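Local coordinates for protein ribonucleoside-diphosphate reductase subunit beta (Clostridium botulinum, PDB 6ZJK) that probably supplies, from its iron centre, the radical with which class I ribonucleotide reductase converts ribonucleoside diphosphates to deoxyribonucleotides, at residues A[48-59]-A[123-131]; A[173-181]-A[196-207]. All blocks are in the same frame, centred on the assembly; numbering follows the deposited sequence.

Interaction 1. Residues A[48-59]-A[123-131]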
loop_
_atom_site.group_PDB
_atom_site.type_symbol
_atom_site.label_atom_id
_atom_site.label_comp_id
_atom_site.label_asym_id
_atom_site.label_seq_id
_atom_site.Cartn_x
_atom_site.Cartn_y
_atom_site.Cartn_z
ATOM N N LEU A 48 -12.583 8.101 6.967
ATOM C CA LEU A 48 -11.961 9.246 6.380
ATOM C C LEU A 48 -10.623 9.523 7.012
ATOM O O LEU A 48 -10.455 9.354 8.163
ATOM C CB LEU A 48 -12.851 10.467 6.490
ATOM C CG LEU A 48 -14.171 10.475 5.728
ATOM C CD1 LEU A 48 -15.062 11.536 6.308
ATOM C CD2 LEU A 48 -13.957 10.773 4.259
ATOM N N ARG A 49 -9.692 10.009 6.241
ATOM C CA ARG A 49 -8.386 10.290 6.723
ATOM C C ARG A 49 -8.310 11.724 7.189
ATOM O O ARG A 49 -8.257 12.638 6.420
ATOM C CB ARG A 49 -7.356 10.040 5.630
ATOM C CG ARG A 49 -6.762 8.653 5.517
ATOM C CD ARG A 49 -7.759 7.558 5.329
ATOM N NE ARG A 49 -7.135 6.270 5.167
ATOM C CZ ARG A 49 -7.778 5.131 5.212
ATOM N NH1 ARG A 49 -9.049 5.113 5.396
ATOM N NH2 ARG A 49 -7.156 4.001 5.084
ATOM N N GLU A 50 -8.333 11.889 8.487
ATOM C CA GLU A 50 -8.264 13.184 9.108
ATOM C C GLU A 50 -7.154 13.144 10.126
ATOM O O GLU A 50 -7.351 12.922 11.261
ATOM C CB GLU A 50 -9.615 13.542 9.715
ATOM C CG GLU A 50 -10.720 13.544 8.703
ATOM C CD GLU A 50 -12.113 13.747 9.208
ATOM O OE1 GLU A 50 -12.426 13.574 10.366
ATOM O OE2 GLU A 50 -12.909 14.049 8.374
ATOM N N TRP A 51 -5.963 13.481 9.725
ATOM C CA TRP A 51 -4.827 13.400 10.598
ATOM C C TRP A 51 -4.777 14.289 11.846
ATOM O O TRP A 51 -3.940 14.098 12.674
ATOM C CB TRP A 51 -3.533 13.529 9.812
ATOM C CG TRP A 51 -3.180 12.295 9.085
ATOM C CD1 TRP A 51 -3.514 11.988 7.837
ATOM C CD2 TRP A 51 -2.448 11.191 9.581
ATOM N NE1 TRP A 51 -3.051 10.781 7.504
ATOM C CE2 TRP A 51 -2.383 10.258 8.561
ATOM C CE3 TRP A 51 -1.847 10.900 10.788
ATOM C CZ2 TRP A 51 -1.765 9.055 8.713
ATOM C CZ3 TRP A 51 -1.221 9.713 10.924
ATOM C CH2 TRP A 51 -1.177 8.804 9.891
ATOM N N ASN A 52 -5.637 15.280 11.959
ATOM C CA ASN A 52 -5.624 16.130 13.096
ATOM C C ASN A 52 -6.706 15.795 14.058
ATOM O O ASN A 52 -6.951 16.523 14.916
ATOM C CB ASN A 52 -5.663 17.574 12.683
ATOM C CG ASN A 52 -4.399 18.015 12.017
ATOM O OD1 ASN A 52 -4.290 17.997 10.829
ATOM N ND2 ASN A 52 -3.470 18.461 12.784
ATOM N N ARG A 53 -7.337 14.673 13.881
ATOM C CA ARG A 53 -8.338 14.182 14.755
ATOM C C ARG A 53 -8.086 12.719 15.013
ATOM O O ARG A 53 -8.910 11.931 14.762
ATOM C CB ARG A 53 -9.732 14.364 14.175
ATOM C CG ARG A 53 -10.120 15.808 13.976
ATOM C CD ARG A 53 -11.606 16.082 14.088
ATOM N NE ARG A 53 -12.386 15.721 12.925
ATOM C CZ ARG A 53 -13.486 16.350 12.524
ATOM N NH1 ARG A 53 -13.938 17.382 13.192
ATOM N NH2 ARG A 53 -14.130 15.948 11.473
ATOM N N ILE A 54 -6.945 12.351 15.539
ATOM C CA ILE A 54 -6.662 10.944 15.784
ATOM C C ILE A 54 -6.603 10.573 17.263
ATOM O O ILE A 54 -6.382 11.389 18.052
ATOM C CB ILE A 54 -5.320 10.534 15.139
ATOM C CG1 ILE A 54 -4.218 11.440 15.596
ATOM C CG2 ILE A 54 -5.386 10.679 13.657
ATOM C CD1 ILE A 54 -2.874 11.035 15.124
ATOM N N LYS A 55 -6.781 9.319 17.600
ATOM C CA LYS A 55 -6.703 8.859 18.979
ATOM C C LYS A 55 -5.292 8.395 19.350
ATOM O O LYS A 55 -4.827 8.673 20.460
ATOM C CB LYS A 55 -7.713 7.732 19.210
ATOM C CG LYS A 55 -7.565 6.997 20.545
ATOM C CD LYS A 55 -8.617 5.892 20.671
ATOM C CE LYS A 55 -8.632 5.232 22.043
ATOM N NZ LYS A 55 -9.257 6.066 23.133
ATOM N N TYR A 56 -4.592 7.697 18.448
ATOM C CA TYR A 56 -3.279 7.123 18.776
ATOM C C TYR A 56 -2.200 8.111 18.350
ATOM O O TYR A 56 -1.745 8.118 17.200
ATOM C CB TYR A 56 -3.108 5.748 18.129
ATOM C CG TYR A 56 -4.221 4.816 18.542
ATOM C CD1 TYR A 56 -4.344 4.413 19.861
ATOM C CD2 TYR A 56 -5.192 4.408 17.635
ATOM C CE1 TYR A 56 -5.369 3.601 20.266
ATOM C CE2 TYR A 56 -6.236 3.600 18.032
ATOM C CZ TYR A 56 -6.321 3.203 19.353
ATOM O OH TYR A 56 -7.355 2.391 19.772
ATOM N N SER A 57 -1.752 8.894 19.322
ATOM C CA SER A 57 -0.822 9.973 19.006
ATOM C C SER A 57 0.507 9.436 18.466
ATOM O O SER A 57 1.118 10.045 17.576
ATOM C CB SER A 57 -0.619 10.822 20.269
ATOM O OG SER A 57 -0.337 12.176 19.975
ATOM N N TRP A 58 0.923 8.223 18.847
ATOM C CA TRP A 58 2.168 7.676 18.321
ATOM C C TRP A 58 2.126 7.460 16.813
ATOM O O TRP A 58 3.188 7.363 16.191
ATOM C CB TRP A 58 2.523 6.372 19.047
ATOM C CG TRP A 58 1.403 5.383 19.167
ATOM C CD1 TRP A 58 0.587 5.171 20.271
ATOM C CD2 TRP A 58 0.985 4.448 18.172
ATOM N NE1 TRP A 58 -0.317 4.166 19.992
ATOM C CE2 TRP A 58 -0.093 3.709 18.713
ATOM C CE3 TRP A 58 1.420 4.154 16.871
ATOM C CZ2 TRP A 58 -0.732 2.699 17.991
ATOM C CZ3 TRP A 58 0.775 3.160 16.159
ATOM C CH2 TRP A 58 -0.275 2.442 16.711
ATOM N N ALA A 59 0.954 7.372 16.226
ATOM C CA ALA A 59 0.808 7.208 14.794
ATOM C C ALA A 59 1.465 8.309 13.987
ATOM O O ALA A 59 2.057 8.065 12.996
ATOM C CB ALA A 59 -0.627 7.092 14.437
ATOM N N ALA A 123 -9.377 2.182 13.120
ATOM C CA ALA A 123 -8.649 3.431 13.335
ATOM C C ALA A 123 -7.920 3.785 12.044
ATOM O O ALA A 123 -6.913 3.149 11.716
ATOM C CB ALA A 123 -7.646 3.283 14.475
ATOM N N ALA A 124 -8.398 4.816 11.336
ATOM C CA ALA A 124 -7.837 5.141 10.026
ATOM C C ALA A 124 -6.356 5.481 10.108
ATOM O O ALA A 124 -5.601 5.192 9.173
ATOM C CB ALA A 124 -8.596 6.309 9.391
ATOM N N GLU A 125 -5.916 6.087 11.206
ATOM C CA GLU A 125 -4.507 6.447 11.294
ATOM C C GLU A 125 -3.623 5.204 11.395
ATOM O O GLU A 125 -2.472 5.233 10.944
ATOM C CB GLU A 125 -4.258 7.390 12.484
ATOM C CG GLU A 125 -4.490 6.771 13.883
ATOM C CD GLU A 125 -5.899 7.001 14.425
ATOM O OE1 GLU A 125 -6.865 6.980 13.631
ATOM O OE2 GLU A 125 -6.045 7.194 15.659
ATOM N N VAL A 126 -4.150 4.091 11.926
ATOM C CA VAL A 126 -3.421 2.826 11.933
ATOM C C VAL A 126 -3.471 2.149 10.560
ATOM O O VAL A 126 -2.499 1.510 10.141
ATOM C CB VAL A 126 -3.948 1.894 13.046
ATOM C CG1 VAL A 126 -3.211 0.494 13.009
ATOM C CG2 VAL A 126 -3.775 2.547 14.418
ATOM N N SER A 127 -4.636 2.194 9.902
ATOM C CA SER A 127 -4.744 1.657 8.539
ATOM C C SER A 127 -3.811 2.365 7.558
ATOM O O SER A 127 -3.270 1.733 6.642
ATOM C CB SER A 127 -6.185 1.726 8.055
ATOM O OG SER A 127 -6.917 0.661 8.640
ATOM N N SER A 128 -3.658 3.679 7.690
ATOM C CA SER A 128 -2.661 4.364 6.877
ATOM C C SER A 128 -1.286 3.744 7.062
ATOM O O SER A 128 -0.565 3.510 6.090
ATOM C CB SER A 128 -2.616 5.841 7.216
ATOM O OG SER A 128 -3.833 6.442 6.836
ATOM N N LEU A 129 -0.885 3.467 8.279
ATOM C CA LEU A 129 0.438 2.925 8.510
ATOM C C LEU A 129 0.597 1.530 7.961
ATOM O O LEU A 129 1.591 1.200 7.470
ATOM C CB LEU A 129 0.847 3.010 9.969
ATOM C CG LEU A 129 0.906 4.329 10.733
ATOM C CD1 LEU A 129 1.013 4.153 12.219
ATOM C CD2 LEU A 129 1.937 5.280 10.264
ATOM N N LEU A 130 -0.414 0.716 8.074
ATOM C CA LEU A 130 -0.310 -0.626 7.508
ATOM C C LEU A 130 -0.225 -0.590 5.985
ATOM O O LEU A 130 0.432 -1.458 5.386
ATOM C CB LEU A 130 -1.492 -1.495 7.952
ATOM C CG LEU A 130 -1.571 -1.876 9.439
ATOM C CD1 LEU A 130 -2.951 -2.416 9.747
ATOM C CD2 LEU A 130 -0.525 -2.921 9.795
ATOM N N ASN A 131 -0.892 0.380 5.345
ATOM C CA ASN A 131 -0.782 0.539 3.893
ATOM C C ASN A 131 0.627 0.968 3.496
ATOM O O ASN A 131 1.154 0.522 2.473
ATOM C CB ASN A 131 -1.782 1.588 3.384
ATOM C CG ASN A 131 -3.212 1.097 3.365
ATOM O OD1 ASN A 131 -3.477 -0.099 3.334
ATOM N ND2 ASN A 131 -4.151 2.037 3.333
#
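A59 and I54 close from one segment onto L129 and the aliphatic part of E125 in the other. The methyl of A59 lies 4.0 Å from CD1 of L129, and CG2 of I54 comes within 3.7 Å of CB of E125. Beside them the W51 indole lays one face over that same CB, while its CZ2 reaches CB of S128 at 3.6 Å. On the other flank the Y56 ring receives the methyl of A123 at its edge, and V126 CG2 touches both Y56 CD2 and W58 CH2. In the ferritin-like, all-helical fold of the R2 family, this packing lays the loop leading into helix 58-68 across the first turns of helix 124-151, whose N-cap is A123. Polar contacts begin with the carboxylate of E125. Its CG stands between the backbone N and the carbonyl carbon (chi1 66°) and the chain turns at chi2, which carries OE2 to two consecutive backbone amides. Y56 N donates almost straight (172°) to the anti lone pair of OE2 at 3.2 Å, whereas K55 N, 3.0 Å from OE2, approaches from above the carboxylate plane; OE1 is bonded to T37. Farther out, the R49 guanidinium passes one face over the methyl of A124 and forms salt bridges with E112 and E138 of the second subunit, the latter also hydrogen-bonded by S128 and N131; R49 NH1 also bonds N47 O.

Interaction 2. Residues A[173-181]-A[196-207]; sequences RNKFIAGIY and AIMANYILEGIY. With FE (Fe (III) ion), chain G.
Beside the diiron site of the small subunit, the helix that supplies E204 packs against a roughly antiparallel neighbour. Segments 173-181 and 196-207 run at 141° with their axes 9.7 Å apart at closest approach. The Y181 ring enters as a knob into the hole formed by A196, A199, N200 and L203: its CE1 lies 3.8 Å from the A199 methyl, and its edge faces the carbonyl oxygen of A196. Beside it, I180 CG2 meets the same A199 methyl. Y181 OH passes close to the N200 amide without a hydrogen bond between them; Q110 bonds to both side chains and bridges them. At the other end I177 and R173 approach Y207 from the same side. CD1 of I177 is 3.6 Å from ring atom CE2 of Y207, while NH1 of R173 sits 3.4 Å above the ring plane in a cation-pi contact, the guanidinium turned nearly upright to the ring (80°). Water 1 joins R173 NH1 to Y207 OH, and E279 pairs with the guanidinium. The extended chain of E204 carries OE2 to one iron at 2.1 Å, completed by water 2, E137, E238 and H241. On the neighbouring flank no hydrogen bond passes directly between the segments, so Q110 and water 1 link their polar groups indirectly around the apolar packing.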
loop_
_atom_site.group_PDB
_atom_site.type_symbol
_atom_site.label_atom_id
_atom_site.label_comp_id
_atom_site.label_asym_id
_atom_site.label_seq_id
_atom_site.Cartn_x
_atom_site.Cartn_y
_atom_site.Cartn_z
ATOM N N ARG A 173 7.802 -25.326 5.710
ATOM C CA ARG A 173 7.875 -24.089 6.442
ATOM C C ARG A 173 6.860 -23.140 5.853
ATOM O O ARG A 173 5.986 -22.654 6.544
ATOM C CB ARG A 173 9.246 -23.490 6.317
ATOM C CG ARG A 173 10.215 -23.874 7.388
ATOM C CD ARG A 173 11.186 -22.753 7.712
ATOM N NE ARG A 173 10.750 -21.954 8.839
ATOM C CZ ARG A 173 11.405 -20.932 9.327
ATOM N NH1 ARG A 173 10.916 -20.304 10.341
ATOM N NH2 ARG A 173 12.525 -20.533 8.847
ATOM N N ASN A 174 6.921 -22.965 4.548
ATOM C CA ASN A 174 6.012 -22.114 3.819
ATOM C C ASN A 174 4.581 -22.439 4.101
ATOM O O ASN A 174 3.825 -21.590 4.417
ATOM C CB ASN A 174 6.302 -22.161 2.346
ATOM C CG ASN A 174 7.525 -21.389 1.977
ATOM O OD1 ASN A 174 8.216 -20.907 2.810
ATOM N ND2 ASN A 174 7.788 -21.285 0.725
ATOM N N LYS A 175 4.215 -23.682 4.073
ATOM C CA LYS A 175 2.858 -24.029 4.356
ATOM C C LYS A 175 2.464 -23.716 5.765
ATOM O O LYS A 175 1.375 -23.318 6.017
ATOM C CB LYS A 175 2.674 -25.488 4.117
ATOM C CG LYS A 175 2.450 -25.800 2.678
ATOM C CD LYS A 175 3.049 -27.130 2.348
ATOM C CE LYS A 175 2.126 -28.262 2.688
ATOM N NZ LYS A 175 2.421 -29.437 1.852
ATOM N N PHE A 176 3.349 -23.953 6.695
ATOM C CA PHE A 176 3.067 -23.654 8.068
ATOM C C PHE A 176 2.771 -22.179 8.235
ATOM O O PHE A 176 1.755 -21.820 8.697
ATOM C CB PHE A 176 4.264 -24.011 8.924
ATOM C CG PHE A 176 4.123 -23.632 10.361
ATOM C CD1 PHE A 176 3.292 -24.329 11.183
ATOM C CD2 PHE A 176 4.811 -22.586 10.880
ATOM C CE1 PHE A 176 3.145 -23.982 12.490
ATOM C CE2 PHE A 176 4.668 -22.229 12.184
ATOM C CZ PHE A 176 3.846 -22.937 12.990
ATOM N N ILE A 177 3.657 -21.346 7.770
ATOM C CA ILE A 177 3.520 -19.913 7.983
ATOM C C ILE A 177 2.268 -19.373 7.294
ATOM O O ILE A 177 1.526 -18.573 7.875
ATOM C CB ILE A 177 4.795 -19.194 7.511
ATOM C CG1 ILE A 177 5.967 -19.559 8.437
ATOM C CG2 ILE A 177 4.572 -17.699 7.461
ATOM C CD1 ILE A 177 7.340 -19.055 7.975
ATOM N N ALA A 178 2.010 -19.795 6.053
ATOM C CA ALA A 178 0.841 -19.292 5.333
ATOM C C ALA A 178 -0.463 -19.769 5.958
ATOM O O ALA A 178 -1.473 -19.062 5.885
ATOM C CB ALA A 178 0.900 -19.719 3.859
ATOM N N GLY A 179 -0.455 -20.949 6.576
ATOM C CA GLY A 179 -1.677 -21.507 7.140
ATOM C C GLY A 179 -2.260 -20.707 8.291
ATOM O O GLY A 179 -3.478 -20.708 8.493
ATOM N N ILE A 180 -1.413 -20.034 9.072
ATOM C CA ILE A 180 -1.925 -19.230 10.182
ATOM C C ILE A 180 -2.684 -18.028 9.646
ATOM O O ILE A 180 -3.790 -17.715 10.095
ATOM C CB ILE A 180 -0.776 -18.795 11.112
ATOM C CG1 ILE A 180 -0.007 -20.024 11.629
ATOM C CG2 ILE A 180 -1.313 -17.928 12.244
ATOM C CD1 ILE A 180 1.180 -19.678 12.488
ATOM N N TYR A 181 -2.154 -17.406 8.634
ATOM C CA TYR A 181 -2.815 -16.312 8.062
ATOM C C TYR A 181 -4.062 -16.813 7.391
ATOM O O TYR A 181 -5.103 -16.279 7.603
ATOM C CB TYR A 181 -1.920 -15.637 7.057
ATOM C CG TYR A 181 -0.783 -14.842 7.600
ATOM C CD1 TYR A 181 -0.739 -14.466 8.903
ATOM C CD2 TYR A 181 0.240 -14.453 6.803
ATOM C CE1 TYR A 181 0.292 -13.740 9.387
ATOM C CE2 TYR A 181 1.282 -13.712 7.292
ATOM C CZ TYR A 181 1.281 -13.357 8.598
ATOM O OH TYR A 181 2.271 -12.619 9.101
ATOM N N ALA A 196 -3.125 -14.188 14.277
ATOM C CA ALA A 196 -2.481 -13.701 13.091
ATOM C C ALA A 196 -1.632 -12.477 13.359
ATOM O O ALA A 196 -0.656 -12.266 12.715
ATOM C CB ALA A 196 -3.473 -13.408 12.032
ATOM N N ILE A 197 -2.016 -11.680 14.333
ATOM C CA ILE A 197 -1.273 -10.507 14.645
ATOM C C ILE A 197 0.022 -10.914 15.272
ATOM O O ILE A 197 1.022 -10.394 14.986
ATOM C CB ILE A 197 -2.044 -9.580 15.601
ATOM C CG1 ILE A 197 -3.324 -9.068 14.966
ATOM C CG2 ILE A 197 -1.177 -8.447 16.057
ATOM C CD1 ILE A 197 -3.157 -8.045 13.920
ATOM N N MET A 198 -0.024 -11.902 16.121
ATOM C CA MET A 198 1.155 -12.390 16.785
ATOM C C MET A 198 2.073 -13.074 15.770
ATOM O O MET A 198 3.231 -12.943 15.836
ATOM C CB MET A 198 0.745 -13.261 17.985
ATOM C CG MET A 198 1.814 -13.757 18.911
ATOM S SD MET A 198 2.887 -12.647 19.710
ATOM C CE MET A 198 4.201 -13.696 20.157
ATOM N N ALA A 199 1.503 -13.746 14.793
ATOM C CA ALA A 199 2.274 -14.378 13.730
ATOM C C ALA A 199 3.109 -13.367 12.976
ATOM O O ALA A 199 4.263 -13.564 12.756
ATOM C CB ALA A 199 1.366 -15.077 12.803
ATOM N N ASN A 200 2.496 -12.264 12.593
ATOM C CA ASN A 200 3.190 -11.200 11.963
ATOM C C ASN A 200 4.352 -10.732 12.754
ATOM O O ASN A 200 5.372 -10.523 12.228
ATOM C CB ASN A 200 2.272 -10.017 11.900
ATOM C CG ASN A 200 1.786 -9.730 10.547
ATOM O OD1 ASN A 200 2.491 -9.204 9.757
ATOM N ND2 ASN A 200 0.563 -10.071 10.285
ATOM N N TYR A 201 4.150 -10.488 14.042
ATOM C CA TYR A 201 5.186 -10.007 14.940
ATOM C C TYR A 201 6.359 -10.973 14.965
ATOM O O TYR A 201 7.462 -10.592 14.864
ATOM C CB TYR A 201 4.598 -9.720 16.340
ATOM C CG TYR A 201 5.533 -9.149 17.356
ATOM C CD1 TYR A 201 6.218 -8.029 17.111
ATOM C CD2 TYR A 201 5.706 -9.748 18.579
ATOM C CE1 TYR A 201 7.090 -7.536 18.013
ATOM C CE2 TYR A 201 6.563 -9.241 19.497
ATOM C CZ TYR A 201 7.241 -8.129 19.208
ATOM O OH TYR A 201 8.101 -7.593 20.027
ATOM N N ILE A 202 6.076 -12.245 15.044
ATOM C CA ILE A 202 7.112 -13.256 15.026
ATOM C C ILE A 202 7.888 -13.235 13.715
ATOM O O ILE A 202 9.059 -13.154 13.725
ATOM C CB ILE A 202 6.531 -14.630 15.275
ATOM C CG1 ILE A 202 6.136 -14.758 16.725
ATOM C CG2 ILE A 202 7.529 -15.690 14.912
ATOM C CD1 ILE A 202 5.159 -15.841 16.991
ATOM N N LEU A 203 7.167 -13.203 12.616
ATOM C CA LEU A 203 7.742 -13.183 11.284
ATOM C C LEU A 203 8.753 -12.109 11.102
ATOM O O LEU A 203 9.814 -12.361 10.723
ATOM C CB LEU A 203 6.665 -13.109 10.238
ATOM C CG LEU A 203 7.061 -12.972 8.768
ATOM C CD1 LEU A 203 5.939 -13.391 7.881
ATOM C CD2 LEU A 203 7.573 -11.640 8.371
ATOM N N GLU A 204 8.421 -10.915 11.486
ATOM C CA GLU A 204 9.284 -9.781 11.363
ATOM C C GLU A 204 10.379 -9.653 12.367
ATOM O O GLU A 204 11.421 -9.207 12.056
ATOM C CB GLU A 204 8.409 -8.565 11.460
ATOM C CG GLU A 204 7.284 -8.655 10.455
ATOM C CD GLU A 204 6.762 -7.344 9.960
ATOM O OE1 GLU A 204 6.227 -6.644 10.781
ATOM O OE2 GLU A 204 6.872 -7.058 8.763
ATOM N N GLY A 205 10.107 -10.011 13.600
ATOM C CA GLY A 205 11.096 -9.873 14.648
ATOM C C GLY A 205 12.003 -11.063 14.826
ATOM O O GLY A 205 12.984 -10.968 15.572
ATOM N N ILE A 206 11.705 -12.188 14.168
ATOM C CA ILE A 206 12.514 -13.398 14.333
ATOM C C ILE A 206 13.012 -13.929 12.985
ATOM O O ILE A 206 14.225 -14.055 12.778
ATOM C CB ILE A 206 11.732 -14.485 15.081
ATOM C CG1 ILE A 206 11.315 -13.977 16.477
ATOM C CG2 ILE A 206 12.584 -15.769 15.210
ATOM C CD1 ILE A 206 12.486 -13.633 17.390
ATOM N N TYR A 207 12.093 -14.232 12.055
ATOM C CA TYR A 207 12.507 -14.897 10.814
ATOM C C TYR A 207 13.413 -13.991 9.989
ATOM O O TYR A 207 14.465 -14.428 9.522
ATOM C CB TYR A 207 11.293 -15.338 9.979
ATOM C CG TYR A 207 10.319 -16.261 10.697
ATOM C CD1 TYR A 207 10.725 -17.041 11.771
ATOM C CD2 TYR A 207 8.982 -16.330 10.310
ATOM C CE1 TYR A 207 9.828 -17.875 12.435
ATOM C CE2 TYR A 207 8.080 -17.161 10.967
ATOM C CZ TYR A 207 8.509 -17.927 12.031
ATOM O OH TYR A 207 7.630 -18.759 12.696
HETATM FE FE FE G . 8.264 -6.237 7.359
HETATM O O HOH W 1 8.058 -21.254 11.248
HETATM O O HOH W 2 10.074 -5.418 6.513
#

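Overall arrangement
Interaction 1 precedes interaction 2 along the chain, and the two share no helix: the first joins the loop entering helix 58-68 to helix 124-151, the second helix 168-186 to helix 190-220. Their centres lie 25 Å apart, with nearest atoms about 7 Å apart and no touch. The diiron site relates them, since helix 124-151 goes on to carry the ligands E137 and H140, while helix 190-220 contributes E204. Helix 225-255, source of E238 and H241, packs against residues of both contacts. Interaction 1 is bound to the second subunit by salt bridges and hydrogen bonds, whereas interaction 2 meets it mainly through packing.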